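Local coordinates for ubiquitin-like-specific protease 2 (Saccharomyces cerevisiae, PDB 5LNB), which removes the small ubiquitin-like modifier SUMO from proteins as a cysteine protease of the C48 family, its catalytic domain being the part described here, at residues A[184-187]-A[191-194]; A[81-86]-A[179-184]; A[223-228]-A[253-258]; A[63-66]-A[70-73]; A[46-51]-A[116-121]. All coordinates share one frame; numbering follows the deposited sequence.

Contact 1. Residues A[184-187]-A[191-194]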
# COMPACT_ATOMS: atom_id res chain seq x y z
N SER A 184 14.89 -14.94 5.17
CA SER A 184 15.80 -15.21 4.07
C SER A 184 16.48 -13.93 3.60
O SER A 184 17.70 -13.91 3.36
CB SER A 184 15.04 -15.87 2.91
OG SER A 184 14.47 -17.09 3.33
N TYR A 185 15.71 -12.86 3.46
CA TYR A 185 16.27 -11.57 3.09
C TYR A 185 17.39 -11.17 4.03
O TYR A 185 18.48 -10.77 3.60
CB TYR A 185 15.18 -10.51 3.06
CG TYR A 185 15.61 -9.19 2.47
CD1 TYR A 185 16.21 -8.22 3.26
CD2 TYR A 185 15.44 -8.93 1.10
CE1 TYR A 185 16.61 -7.01 2.72
CE2 TYR A 185 15.84 -7.72 0.55
CZ TYR A 185 16.43 -6.76 1.36
OH TYR A 185 16.84 -5.55 0.84
N ALA A 186 17.14 -11.26 5.34
CA ALA A 186 18.15 -10.90 6.33
C ALA A 186 19.43 -11.69 6.14
O ALA A 186 20.54 -11.15 6.23
CB ALA A 186 17.58 -11.12 7.74
N LEU A 187 19.30 -13.00 5.91
CA LEU A 187 20.49 -13.83 5.73
C LEU A 187 21.20 -13.49 4.44
O LEU A 187 22.44 -13.39 4.41
CB LEU A 187 20.09 -15.31 5.76
CG LEU A 187 21.26 -16.29 5.66
CD1 LEU A 187 22.16 -16.20 6.88
CD2 LEU A 187 20.78 -17.72 5.48
N SER A 191 23.67 -11.24 6.08
CA SER A 191 24.26 -12.36 6.81
C SER A 191 23.78 -12.41 8.26
O SER A 191 24.51 -12.82 9.16
CB SER A 191 25.79 -12.30 6.76
OG SER A 191 26.24 -12.54 5.44
N ILE A 192 22.55 -11.97 8.49
CA ILE A 192 21.95 -11.93 9.82
C ILE A 192 21.04 -13.14 9.97
O ILE A 192 20.24 -13.44 9.09
CB ILE A 192 21.17 -10.62 10.03
CG1 ILE A 192 22.11 -9.49 10.46
CG2 ILE A 192 20.03 -10.81 11.02
CD1 ILE A 192 21.41 -8.13 10.52
N GLN A 193 21.18 -13.83 11.10
CA GLN A 193 20.27 -14.91 11.46
C GLN A 193 19.10 -14.31 12.21
O GLN A 193 19.24 -13.84 13.35
CB GLN A 193 21.00 -15.98 12.28
CG GLN A 193 21.94 -16.85 11.45
CD GLN A 193 22.72 -17.83 12.31
OE1 GLN A 193 23.65 -17.44 13.01
NE2 GLN A 193 22.33 -19.10 12.26
N LEU A 194 17.93 -14.29 11.58
CA LEU A 194 16.76 -13.64 12.13
C LEU A 194 15.78 -14.70 12.61
O LEU A 194 15.39 -15.59 11.85
CB LEU A 194 16.10 -12.74 11.09
CG LEU A 194 14.90 -11.96 11.61
CD1 LEU A 194 15.34 -11.07 12.78
CD2 LEU A 194 14.28 -11.13 10.49
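A186 and L187, in the last turns of helix 172-190, receive the chain that doubles back on them after the helix ends. The reversal belongs to a beta-alpha-beta crossover, since helix 172-190 links strand 159-164 to strand 199-203, its parallel neighbour in the sheet. S191 makes the turn by taking left-handed helical angles (phi 58°). Two backbone bonds hold it. I192 N donates to A186 O at 3.1 Å; the bond is straight at nitrogen (169°), although the donor stands well above the carbonyl plane, 51° out of it. S191 N reaches L187 O with a poorer angle, so this second bond is weak. Beside it, S191 CA lies 3.2 Å from L187 O in a C-H...O contact, and L187 CA meets I192 O in another at 3.4 Å. The apolar part rests on a single methyl group. A186 CB is directed at the returning chain and touches I192 CG2 at 4.1 Å, while F108 adds a further neighbour from a loop. One residue back, Y185 turns to other partners and bonds through OH to T105 and L107. Further along the return, L194 CB comes to 4.0 Å from A186 CB.

Contact 2. Residues A[81-86]-A[179-184]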
# COMPACT_ATOMS: atom_id res chain seq x y z
N SER A 81 1.73 -4.32 -5.78
CA SER A 81 0.88 -5.45 -5.40
C SER A 81 1.37 -6.77 -5.98
O SER A 81 1.08 -7.83 -5.41
CB SER A 81 -0.56 -5.20 -5.84
OG SER A 81 -0.63 -5.12 -7.25
N PHE A 82 2.11 -6.74 -7.08
CA PHE A 82 2.57 -7.99 -7.67
C PHE A 82 3.68 -8.66 -6.88
O PHE A 82 3.93 -9.85 -7.10
CB PHE A 82 3.03 -7.76 -9.11
CG PHE A 82 1.91 -7.37 -10.03
CD1 PHE A 82 1.59 -6.03 -10.22
CD2 PHE A 82 1.15 -8.33 -10.68
CE1 PHE A 82 0.56 -5.66 -11.05
CE2 PHE A 82 0.11 -7.97 -11.52
CZ PHE A 82 -0.19 -6.63 -11.70
N PHE A 83 4.33 -7.96 -5.94
CA PHE A 83 5.37 -8.59 -5.13
C PHE A 83 4.83 -9.80 -4.36
O PHE A 83 5.35 -10.92 -4.48
CB PHE A 83 5.99 -7.58 -4.17
CG PHE A 83 6.89 -8.20 -3.13
CD1 PHE A 83 8.17 -8.59 -3.45
CD2 PHE A 83 6.43 -8.42 -1.84
CE1 PHE A 83 9.00 -9.17 -2.49
CE2 PHE A 83 7.25 -9.00 -0.88
CZ PHE A 83 8.53 -9.37 -1.21
N TYR A 84 3.78 -9.59 -3.55
CA TYR A 84 3.29 -10.70 -2.74
C TYR A 84 2.84 -11.85 -3.61
O TYR A 84 3.14 -13.02 -3.33
CB TYR A 84 2.15 -10.24 -1.83
CG TYR A 84 1.61 -11.34 -0.93
CD1 TYR A 84 0.56 -12.15 -1.35
CD2 TYR A 84 2.14 -11.54 0.33
CE1 TYR A 84 0.06 -13.14 -0.54
CE2 TYR A 84 1.66 -12.53 1.15
CZ TYR A 84 0.62 -13.33 0.72
OH TYR A 84 0.13 -14.33 1.53
N THR A 85 2.13 -11.55 -4.70
CA THR A 85 1.69 -12.60 -5.61
C THR A 85 2.88 -13.39 -6.15
O THR A 85 2.83 -14.62 -6.26
CB THR A 85 0.89 -11.97 -6.74
OG1 THR A 85 -0.25 -11.30 -6.19
CG2 THR A 85 0.44 -13.04 -7.75
N LYS A 86 3.97 -12.69 -6.49
CA LYS A 86 5.16 -13.40 -6.94
C LYS A 86 5.74 -14.24 -5.81
O LYS A 86 6.10 -15.40 -6.00
CB LYS A 86 6.20 -12.41 -7.48
CG LYS A 86 7.42 -13.05 -8.13
CD LYS A 86 7.07 -13.73 -9.45
CE LYS A 86 8.32 -14.20 -10.18
NZ LYS A 86 7.99 -15.26 -11.15
N LYS A 179 6.94 -13.42 6.78
CA LYS A 179 7.91 -13.74 7.82
C LYS A 179 9.10 -14.48 7.23
O LYS A 179 10.26 -14.15 7.50
CB LYS A 179 7.26 -14.56 8.93
CG LYS A 179 6.13 -13.88 9.64
CD LYS A 179 5.90 -14.53 11.00
CE LYS A 179 4.69 -13.95 11.71
NZ LYS A 179 4.45 -14.68 13.01
N GLU A 180 8.84 -15.52 6.43
CA GLU A 180 9.94 -16.31 5.88
C GLU A 180 10.76 -15.49 4.89
O GLU A 180 12.00 -15.62 4.85
CB GLU A 180 9.39 -17.58 5.22
CG GLU A 180 8.65 -18.51 6.20
CD GLU A 180 9.58 -19.18 7.23
OE1 GLU A 180 10.79 -19.37 6.95
OE2 GLU A 180 9.09 -19.52 8.33
N PHE A 181 10.10 -14.64 4.10
CA PHE A 181 10.82 -13.73 3.23
C PHE A 181 11.82 -12.88 4.01
O PHE A 181 12.98 -12.74 3.62
CB PHE A 181 9.83 -12.82 2.49
CG PHE A 181 10.48 -11.65 1.84
CD1 PHE A 181 11.15 -11.79 0.63
CD2 PHE A 181 10.46 -10.40 2.45
CE1 PHE A 181 11.76 -10.71 0.03
CE2 PHE A 181 11.07 -9.31 1.85
CZ PHE A 181 11.73 -9.47 0.64
N LEU A 182 11.37 -12.31 5.13
CA LEU A 182 12.24 -11.43 5.91
C LEU A 182 13.43 -12.20 6.46
O LEU A 182 14.54 -11.66 6.53
CB LEU A 182 11.47 -10.79 7.05
CG LEU A 182 10.41 -9.79 6.62
CD1 LEU A 182 9.57 -9.35 7.82
CD2 LEU A 182 11.09 -8.59 5.90
N ILE A 183 13.22 -13.44 6.86
CA ILE A 183 14.30 -14.24 7.42
C ILE A 183 15.34 -14.53 6.35
O ILE A 183 16.55 -14.38 6.58
CB ILE A 183 13.74 -15.53 8.04
CG1 ILE A 183 12.91 -15.20 9.28
CG2 ILE A 183 14.86 -16.49 8.39
CD1 ILE A 183 12.25 -16.40 9.91
N SER A 184 14.89 -14.94 5.17
CA SER A 184 15.80 -15.21 4.07
C SER A 184 16.48 -13.93 3.60
O SER A 184 17.70 -13.91 3.36
CB SER A 184 15.04 -15.87 2.91
OG SER A 184 14.47 -17.09 3.33
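F83 drives the far end of its ring onto one face of F181, with F83 CZ 3.6 Å above the F181 plane and offset toward the rim. The pair is a T-shaped (edge-to-face) stack joining helix 82-87 to helix 172-190. The ring centroids are 5.1 Å apart and the planes stand at 78°, with the edge of F83 facing F181. Both helices pack on the mixed sheet of this papain-like protease domain: Y84 of one rests on I117 of strand 112-119, and L182 of the other on I128 of strand 122-129. The rings span the gap because each CG is anti to its own backbone nitrogen, chi1 169° in F83 and 166° in F181, which extends both side chains from their helices toward each other. Neither ring depends on this contact alone: F83 also makes an edge-to-face pair with W101 and rests on I115, whereas F181 packs on V102 and L107, and V98 touches both. Were F181 an alanine, the F83 edge would probably lose the face it points at, and a gap would be likely to open between the two helices beside V98. The meeting point is narrow: F83 CZ lies 3.7 Å from F181 CZ and equally 3.7 Å from F181 CE1, so it sits over the CE1-CZ side of the ring.

Contact 3. Residues A[223-228]-A[253-258]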
# COMPACT_ATOMS: atom_id res chain seq x y z
N ILE A 223 -3.77 3.22 3.89
CA ILE A 223 -2.38 3.60 3.65
C ILE A 223 -2.25 5.12 3.63
O ILE A 223 -1.34 5.69 4.24
CB ILE A 223 -1.87 2.96 2.35
CG1 ILE A 223 -1.69 1.45 2.56
CG2 ILE A 223 -0.57 3.64 1.90
CD1 ILE A 223 -1.32 0.66 1.32
N ARG A 224 -3.17 5.79 2.95
CA ARG A 224 -3.15 7.25 2.92
C ARG A 224 -3.19 7.82 4.33
O ARG A 224 -2.42 8.73 4.66
CB ARG A 224 -4.32 7.78 2.10
CG ARG A 224 -4.41 9.29 2.12
CD ARG A 224 -5.59 9.80 1.32
NE ARG A 224 -5.64 11.25 1.33
CZ ARG A 224 -6.65 11.98 0.85
NH1 ARG A 224 -7.71 11.37 0.33
NH2 ARG A 224 -6.60 13.30 0.90
N LYS A 225 -4.10 7.31 5.16
CA LYS A 225 -4.20 7.82 6.53
C LYS A 225 -2.91 7.56 7.30
O LYS A 225 -2.41 8.43 8.02
CB LYS A 225 -5.39 7.20 7.24
CG LYS A 225 -5.52 7.59 8.71
CD LYS A 225 -5.73 9.09 8.89
CE LYS A 225 -6.94 9.57 8.09
NZ LYS A 225 -7.35 10.96 8.47
N PHE A 226 -2.36 6.35 7.17
CA PHE A 226 -1.13 6.03 7.89
C PHE A 226 -0.04 7.06 7.61
O PHE A 226 0.64 7.52 8.53
CB PHE A 226 -0.66 4.62 7.50
CG PHE A 226 0.62 4.19 8.18
CD1 PHE A 226 1.86 4.55 7.65
CD2 PHE A 226 0.58 3.42 9.34
CE1 PHE A 226 3.04 4.16 8.28
CE2 PHE A 226 1.76 3.02 9.97
CZ PHE A 226 3.00 3.39 9.44
N PHE A 227 0.12 7.46 6.34
CA PHE A 227 1.23 8.33 5.96
C PHE A 227 0.90 9.82 6.08
O PHE A 227 1.78 10.65 5.81
CB PHE A 227 1.70 7.99 4.56
CG PHE A 227 2.55 6.76 4.52
CD1 PHE A 227 3.89 6.83 4.88
CD2 PHE A 227 2.01 5.54 4.18
CE1 PHE A 227 4.68 5.69 4.87
CE2 PHE A 227 2.79 4.40 4.16
CZ PHE A 227 4.12 4.48 4.52
N GLU A 228 -0.30 10.18 6.51
CA GLU A 228 -0.47 11.53 7.01
C GLU A 228 0.18 11.71 8.38
O GLU A 228 0.53 12.84 8.74
CB GLU A 228 -1.96 11.90 7.04
CG GLU A 228 -2.57 11.86 5.65
CD GLU A 228 -4.07 12.13 5.62
OE1 GLU A 228 -4.76 11.89 6.64
OE2 GLU A 228 -4.56 12.57 4.55
N ASN A 253 -12.99 4.43 14.08
CA ASN A 253 -13.82 4.96 13.00
C ASN A 253 -13.59 6.45 12.80
O ASN A 253 -13.58 6.93 11.66
CB ASN A 253 -15.29 4.68 13.30
CG ASN A 253 -15.65 3.23 13.11
OD1 ASN A 253 -14.94 2.51 12.41
ND2 ASN A 253 -16.75 2.80 13.71
N LYS A 254 -13.39 7.19 13.89
CA LYS A 254 -13.14 8.62 13.76
C LYS A 254 -11.76 8.89 13.18
O LYS A 254 -11.61 9.67 12.23
CB LYS A 254 -13.30 9.30 15.13
CG LYS A 254 -13.17 10.81 15.10
CD LYS A 254 -13.63 11.41 16.42
CE LYS A 254 -13.36 12.91 16.50
NZ LYS A 254 -11.89 13.21 16.49
N TYR A 255 -10.74 8.21 13.72
CA TYR A 255 -9.37 8.45 13.27
C TYR A 255 -9.22 8.24 11.77
O TYR A 255 -8.54 9.02 11.10
CB TYR A 255 -8.39 7.54 14.02
CG TYR A 255 -6.95 7.91 13.77
CD1 TYR A 255 -6.38 9.01 14.40
CD2 TYR A 255 -6.16 7.19 12.88
CE1 TYR A 255 -5.06 9.38 14.16
CE2 TYR A 255 -4.82 7.54 12.63
CZ TYR A 255 -4.29 8.64 13.28
OH TYR A 255 -2.98 9.00 13.06
N PHE A 256 -9.85 7.18 11.23
CA PHE A 256 -9.74 6.82 9.83
C PHE A 256 -10.88 7.38 8.97
O PHE A 256 -11.09 6.90 7.85
CB PHE A 256 -9.68 5.30 9.67
CG PHE A 256 -8.37 4.69 10.07
CD1 PHE A 256 -7.30 4.63 9.18
CD2 PHE A 256 -8.19 4.18 11.36
CE1 PHE A 256 -6.08 4.08 9.55
CE2 PHE A 256 -6.97 3.62 11.74
CZ PHE A 256 -5.91 3.57 10.83
N ASP A 257 -11.63 8.37 9.48
CA ASP A 257 -12.67 9.06 8.69
C ASP A 257 -13.67 8.09 8.08
O ASP A 257 -13.96 8.13 6.88
CB ASP A 257 -12.05 9.93 7.60
CG ASP A 257 -11.02 10.91 8.13
OD1 ASP A 257 -10.02 11.15 7.43
OD2 ASP A 257 -11.21 11.43 9.26
N LYS A 258 -14.23 7.20 8.91
CA LYS A 258 -15.16 6.22 8.37
C LYS A 258 -16.35 6.90 7.68
O LYS A 258 -16.87 6.36 6.69
CB LYS A 258 -15.65 5.27 9.45
CG LYS A 258 -16.59 4.20 8.90
CD LYS A 258 -17.01 3.19 9.95
CE LYS A 258 -17.90 2.10 9.34
NZ LYS A 258 -18.34 1.12 10.38
O HOH W 1 -2.75 10.19 10.60
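D257 has left-handed backbone angles (phi 54°), and the same residue that turns the chain out of its helix also takes the charge of K225, whose NZ lies 2.9 Å from D257 OD1. D257 is the C-prime residue of a Schellman motif closing helix 245-255, with the backbone bonds K258 N to N253 O (2.8 Å) and D257 N to K254 O. The salt bridge ties this helix end to helix 215-228, which in proteases of this clan is the central helix with the nucleophilic cysteine at its start. The ammonium meets OD1 from above the carboxylate plane, 41° out of it. Its approach depends on a folded lysine chain: bends of K225 at chi2 (63°) and chi3 bring NZ round to D257 while the aliphatic part stays against the aromatic residues. K225 CG lies 3.5 Å from F256 CD1 and 4.0 Å from Y255 CE2. F256 in turn meets the ring of W237 and packs on P207. A weaker bond, 3.3 Å from K225 NZ to E228 OE1, gives the lysine a second carboxylate, so its positive charge probably eases the closeness of E228 and D257. A water donates to K225 O and, at 2.7 Å, to Y255 OH, which also hydrogen-bonds to E232 OE1 and T233 OG1.

Contact 4. Residues A[63-66]-A[70-73]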
# COMPACT_ATOMS: atom_id res chain seq x y z
N GLU A 63 4.06 9.48 -1.94
CA GLU A 63 4.82 10.60 -2.47
C GLU A 63 4.32 11.92 -1.90
O GLU A 63 5.11 12.83 -1.62
CB GLU A 63 4.75 10.60 -3.99
CG GLU A 63 5.52 9.46 -4.63
CD GLU A 63 7.03 9.68 -4.59
OE1 GLU A 63 7.46 10.86 -4.70
OE2 GLU A 63 7.78 8.69 -4.46
N SER A 64 3.00 12.05 -1.73
CA SER A 64 2.46 13.24 -1.10
C SER A 64 3.01 13.40 0.30
O SER A 64 3.39 14.51 0.71
CB SER A 64 0.93 13.17 -1.08
OG SER A 64 0.39 14.12 -0.18
N SER A 65 3.08 12.30 1.05
CA SER A 65 3.65 12.32 2.39
C SER A 65 5.11 12.74 2.35
O SER A 65 5.58 13.47 3.23
CB SER A 65 3.50 10.94 3.03
OG SER A 65 4.18 10.87 4.27
N ILE A 66 5.86 12.28 1.34
CA ILE A 66 7.25 12.70 1.22
C ILE A 66 7.34 14.18 0.87
O ILE A 66 8.18 14.90 1.42
CB ILE A 66 7.99 11.81 0.20
CG1 ILE A 66 8.10 10.38 0.74
CG2 ILE A 66 9.37 12.43 -0.17
CD1 ILE A 66 8.57 9.35 -0.26
N ILE A 70 6.44 14.83 5.83
CA ILE A 70 5.93 14.00 6.92
C ILE A 70 6.87 12.83 7.16
O ILE A 70 7.11 12.43 8.31
CB ILE A 70 4.50 13.53 6.60
CG1 ILE A 70 3.56 14.73 6.49
CG2 ILE A 70 4.01 12.54 7.66
CD1 ILE A 70 2.16 14.36 6.07
N ILE A 71 7.42 12.27 6.09
CA ILE A 71 8.44 11.25 6.15
C ILE A 71 9.54 11.63 5.17
O ILE A 71 9.36 12.49 4.30
CB ILE A 71 7.89 9.84 5.82
CG1 ILE A 71 7.32 9.83 4.39
CG2 ILE A 71 6.81 9.45 6.83
CD1 ILE A 71 7.22 8.47 3.77
N LYS A 72 10.69 10.99 5.31
CA LYS A 72 11.78 11.12 4.35
C LYS A 72 11.72 9.97 3.36
O LYS A 72 11.27 8.87 3.69
CB LYS A 72 13.14 11.14 5.05
CG LYS A 72 13.26 12.16 6.18
CD LYS A 72 14.63 12.09 6.81
CE LYS A 72 14.71 12.90 8.09
NZ LYS A 72 14.07 12.22 9.25
N ARG A 73 12.15 10.25 2.13
CA ARG A 73 12.11 9.23 1.08
C ARG A 73 12.80 7.94 1.51
O ARG A 73 12.30 6.84 1.24
CB ARG A 73 12.75 9.78 -0.20
CG ARG A 73 12.69 8.78 -1.36
CD ARG A 73 13.11 9.40 -2.69
NE ARG A 73 12.25 10.51 -3.07
CZ ARG A 73 11.04 10.38 -3.62
NH1 ARG A 73 10.54 9.18 -3.86
NH2 ARG A 73 10.33 11.47 -3.93
O HOH W 2 10.75 14.49 2.78
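The guanidinium of R73 has I66 CD1 over one face, 4.1 Å above its plane and toward the rim, and the carboxylate of E63 at its edge. The two charged groups lie nearly coplanar, their planes 23° apart, and R73 grips E63 end-on. NH1 of R73 donates to OE2 of E63 at 2.9 Å and NH2 to OE1 at 3.0 Å. Both oxygens use their syn lone pairs and both bonds are close to straight (160° and 163°), so the paired bonds fix how each group is rotated. E63 OE2 has a second cation in K59, and R73 packs also on N28 and D29 of an N-terminal loop. This is the turn by which helix 51-67 hands over to strand 76-78, an edge strand of the mixed sheet in the papain-like (clan CA) catalytic domain. The turn is fastened by I70 N, which donates to S65 O at 3.1 Å. A water donates to both I66 O and I71 O and thereby links the helix end to the returning chain. The isoleucines close the apolar side: I66 CG1 lies 3.7 Å from I71 CD1, and both residues touch V76. In I71, CG1 sits between the backbone nitrogen and the carbonyl carbon, which swings it inward to 3.3 Å from S65 OG. That hydroxyl is buried, and its polar partner is F227 O of helix 215-228; I70 CB packs beside it, 3.6 Å from S65 OG.

Contact 5. Residues A[46-51]-A[116-121]. With ACT (acetate ion), chain B.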
# COMPACT_ATOMS: atom_id res chain seq x y z
N LYS A 46 -19.31 -0.23 -7.50
CA LYS A 46 -18.50 -0.92 -6.50
C LYS A 46 -17.66 -1.99 -7.17
O LYS A 46 -17.55 -3.12 -6.67
CB LYS A 46 -19.37 -1.53 -5.40
CG LYS A 46 -20.14 -0.51 -4.58
CD LYS A 46 -21.20 -1.14 -3.76
CE LYS A 46 -22.08 -0.07 -3.12
NZ LYS A 46 -23.13 -0.69 -2.26
N ASP A 47 -17.07 -1.67 -8.31
CA ASP A 47 -16.26 -2.64 -9.03
C ASP A 47 -14.99 -2.96 -8.25
O ASP A 47 -14.48 -2.14 -7.48
CB ASP A 47 -15.89 -2.12 -10.42
CG ASP A 47 -17.06 -2.18 -11.39
OD1 ASP A 47 -18.19 -2.51 -10.98
OD2 ASP A 47 -16.83 -1.89 -12.58
N TRP A 48 -14.49 -4.18 -8.44
CA TRP A 48 -13.19 -4.56 -7.91
C TRP A 48 -12.13 -3.57 -8.37
O TRP A 48 -12.09 -3.18 -9.53
CB TRP A 48 -12.83 -5.98 -8.35
CG TRP A 48 -11.45 -6.40 -7.90
CD1 TRP A 48 -11.05 -6.66 -6.62
CD2 TRP A 48 -10.30 -6.58 -8.73
NE1 TRP A 48 -9.72 -7.01 -6.60
CE2 TRP A 48 -9.23 -6.96 -7.88
CE3 TRP A 48 -10.06 -6.47 -10.10
CZ2 TRP A 48 -7.96 -7.22 -8.37
CZ3 TRP A 48 -8.79 -6.73 -10.58
CH2 TRP A 48 -7.76 -7.10 -9.71
N VAL A 49 -11.29 -3.13 -7.43
CA VAL A 49 -10.23 -2.17 -7.74
C VAL A 49 -9.04 -2.94 -8.30
O VAL A 49 -8.47 -3.79 -7.61
CB VAL A 49 -9.85 -1.36 -6.49
CG1 VAL A 49 -8.67 -0.48 -6.79
CG2 VAL A 49 -11.02 -0.53 -6.01
N ASN A 50 -8.65 -2.63 -9.54
CA ASN A 50 -7.56 -3.40 -10.16
C ASN A 50 -6.19 -2.92 -9.66
O ASN A 50 -6.05 -1.92 -8.96
CB ASN A 50 -7.64 -3.32 -11.69
CG ASN A 50 -7.58 -1.89 -12.20
OD1 ASN A 50 -6.63 -1.16 -11.95
ND2 ASN A 50 -8.62 -1.49 -12.93
N ASP A 51 -5.15 -3.69 -10.04
CA ASP A 51 -3.79 -3.42 -9.57
C ASP A 51 -3.30 -2.04 -10.01
O ASP A 51 -2.55 -1.39 -9.28
CB ASP A 51 -2.83 -4.49 -10.09
CG ASP A 51 -3.27 -5.88 -9.73
OD1 ASP A 51 -3.51 -6.14 -8.53
OD2 ASP A 51 -3.37 -6.73 -10.64
N PRO A 116 0.93 -4.18 -0.22
CA PRO A 116 -0.48 -4.51 -0.49
C PRO A 116 -0.62 -5.94 -0.98
O PRO A 116 0.24 -6.47 -1.69
CB PRO A 116 -0.89 -3.48 -1.55
CG PRO A 116 0.36 -2.96 -2.12
CD PRO A 116 1.44 -3.11 -1.09
N ILE A 117 -1.73 -6.58 -0.59
CA ILE A 117 -1.93 -8.01 -0.78
C ILE A 117 -3.24 -8.24 -1.52
O ILE A 117 -4.30 -7.80 -1.06
CB ILE A 117 -1.91 -8.76 0.56
CG1 ILE A 117 -0.50 -8.67 1.17
CG2 ILE A 117 -2.36 -10.21 0.38
CD1 ILE A 117 -0.36 -9.29 2.54
N ASN A 118 -3.17 -8.93 -2.65
CA ASN A 118 -4.31 -9.18 -3.51
C ASN A 118 -4.46 -10.69 -3.65
O ASN A 118 -3.67 -11.33 -4.34
CB ASN A 118 -4.12 -8.51 -4.87
CG ASN A 118 -5.13 -8.98 -5.91
OD1 ASN A 118 -6.20 -9.49 -5.58
ND2 ASN A 118 -4.78 -8.81 -7.18
N ILE A 119 -5.46 -11.26 -2.97
CA ILE A 119 -5.70 -12.70 -3.01
C ILE A 119 -7.17 -12.93 -3.34
O ILE A 119 -8.05 -12.41 -2.64
CB ILE A 119 -5.34 -13.38 -1.68
CG1 ILE A 119 -3.85 -13.23 -1.36
CG2 ILE A 119 -5.72 -14.86 -1.75
CD1 ILE A 119 -3.46 -13.84 -0.01
N SER A 120 -7.42 -13.71 -4.38
CA SER A 120 -8.79 -14.07 -4.77
C SER A 120 -9.73 -12.88 -4.65
O SER A 120 -10.80 -12.95 -4.05
CB SER A 120 -9.30 -15.24 -3.94
OG SER A 120 -8.45 -16.36 -4.07
N TYR A 121 -9.31 -11.75 -5.22
CA TYR A 121 -10.12 -10.54 -5.34
C TYR A 121 -10.39 -9.87 -4.00
O TYR A 121 -11.25 -8.99 -3.91
CB TYR A 121 -11.45 -10.83 -6.05
CG TYR A 121 -11.26 -11.11 -7.51
CD1 TYR A 121 -11.24 -10.07 -8.44
CD2 TYR A 121 -11.06 -12.40 -7.97
CE1 TYR A 121 -11.05 -10.31 -9.79
CE2 TYR A 121 -10.87 -12.65 -9.32
CZ TYR A 121 -10.86 -11.60 -10.23
OH TYR A 121 -10.66 -11.84 -11.57
C ACT B . -6.75 -11.12 -8.96
O ACT B . -7.31 -11.45 -7.88
OXT ACT B . -5.70 -10.45 -8.90
CH3 ACT B . -7.29 -11.52 -10.31
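W48 holds CG anti to its backbone nitrogen (chi1 177°), which extends the indole toward the 116-121 segment, while Y121 sets CG beside its own nitrogen (chi1 -71°) and brings its ring edge down on that indole. The result is a T-shaped stack: Y121 CD1 stands 3.5 Å above the W48 plane, and the planes of the two rings meet at 69°. N50 CA lies 3.6 Å above the opposite face of the indole, toward the rim. N118 comes to the indole edge, its ND2 3.7 Å from W48 CZ2, and reaches D51 OD1 at 3.3 Å in a weak hydrogen bond. An acetate, probably from the crystallisation liquor, lies beyond. N118 ND2 bonds to its OXT at a doubtfully short 2.5 Å, Y121 N makes a weak bond to the other oxygen, and the methyl CH3 rests 3.6 Å from Y121 CZ. With an alanine in place of W48, the Y121 edge would probably lose the face beneath it and its ring would be likely to turn more freely. W48 also meets the ring of W123, with nearly parallel planes; in Ulp1-type proteases a tryptophan pair of this kind borders the tunnel for the SUMO C-terminus. S120 and Y121 fit a type I' turn between strands 112-119 and 122-129, and the W48 loop leads straight into helix 51-67, where N50 is the N-cap.

Three pairs of contacts touch. Contacts 1 and 2 follow each other on helix 172-190 and share S184. Contacts 3 and 4 meet where S65 OG probably bonds to F227 O at 2.9 Å, joining helix 51-67 to helix 215-228. Contacts 2 and 5 meet at S81 OG and D51 OD1, 3.3 Å apart, and their segments alternate along the chain. Contact 5, which holds the acetate, probably lies nearest the substrate tunnel known from relatives; contact 3 comes within about 5 Å of contact 5 (nearest atoms), with centres 20 Å apart. Contact 1 is the most remote, its centre 33 Å from that of contact 3 and 31 Å from that of contact 5.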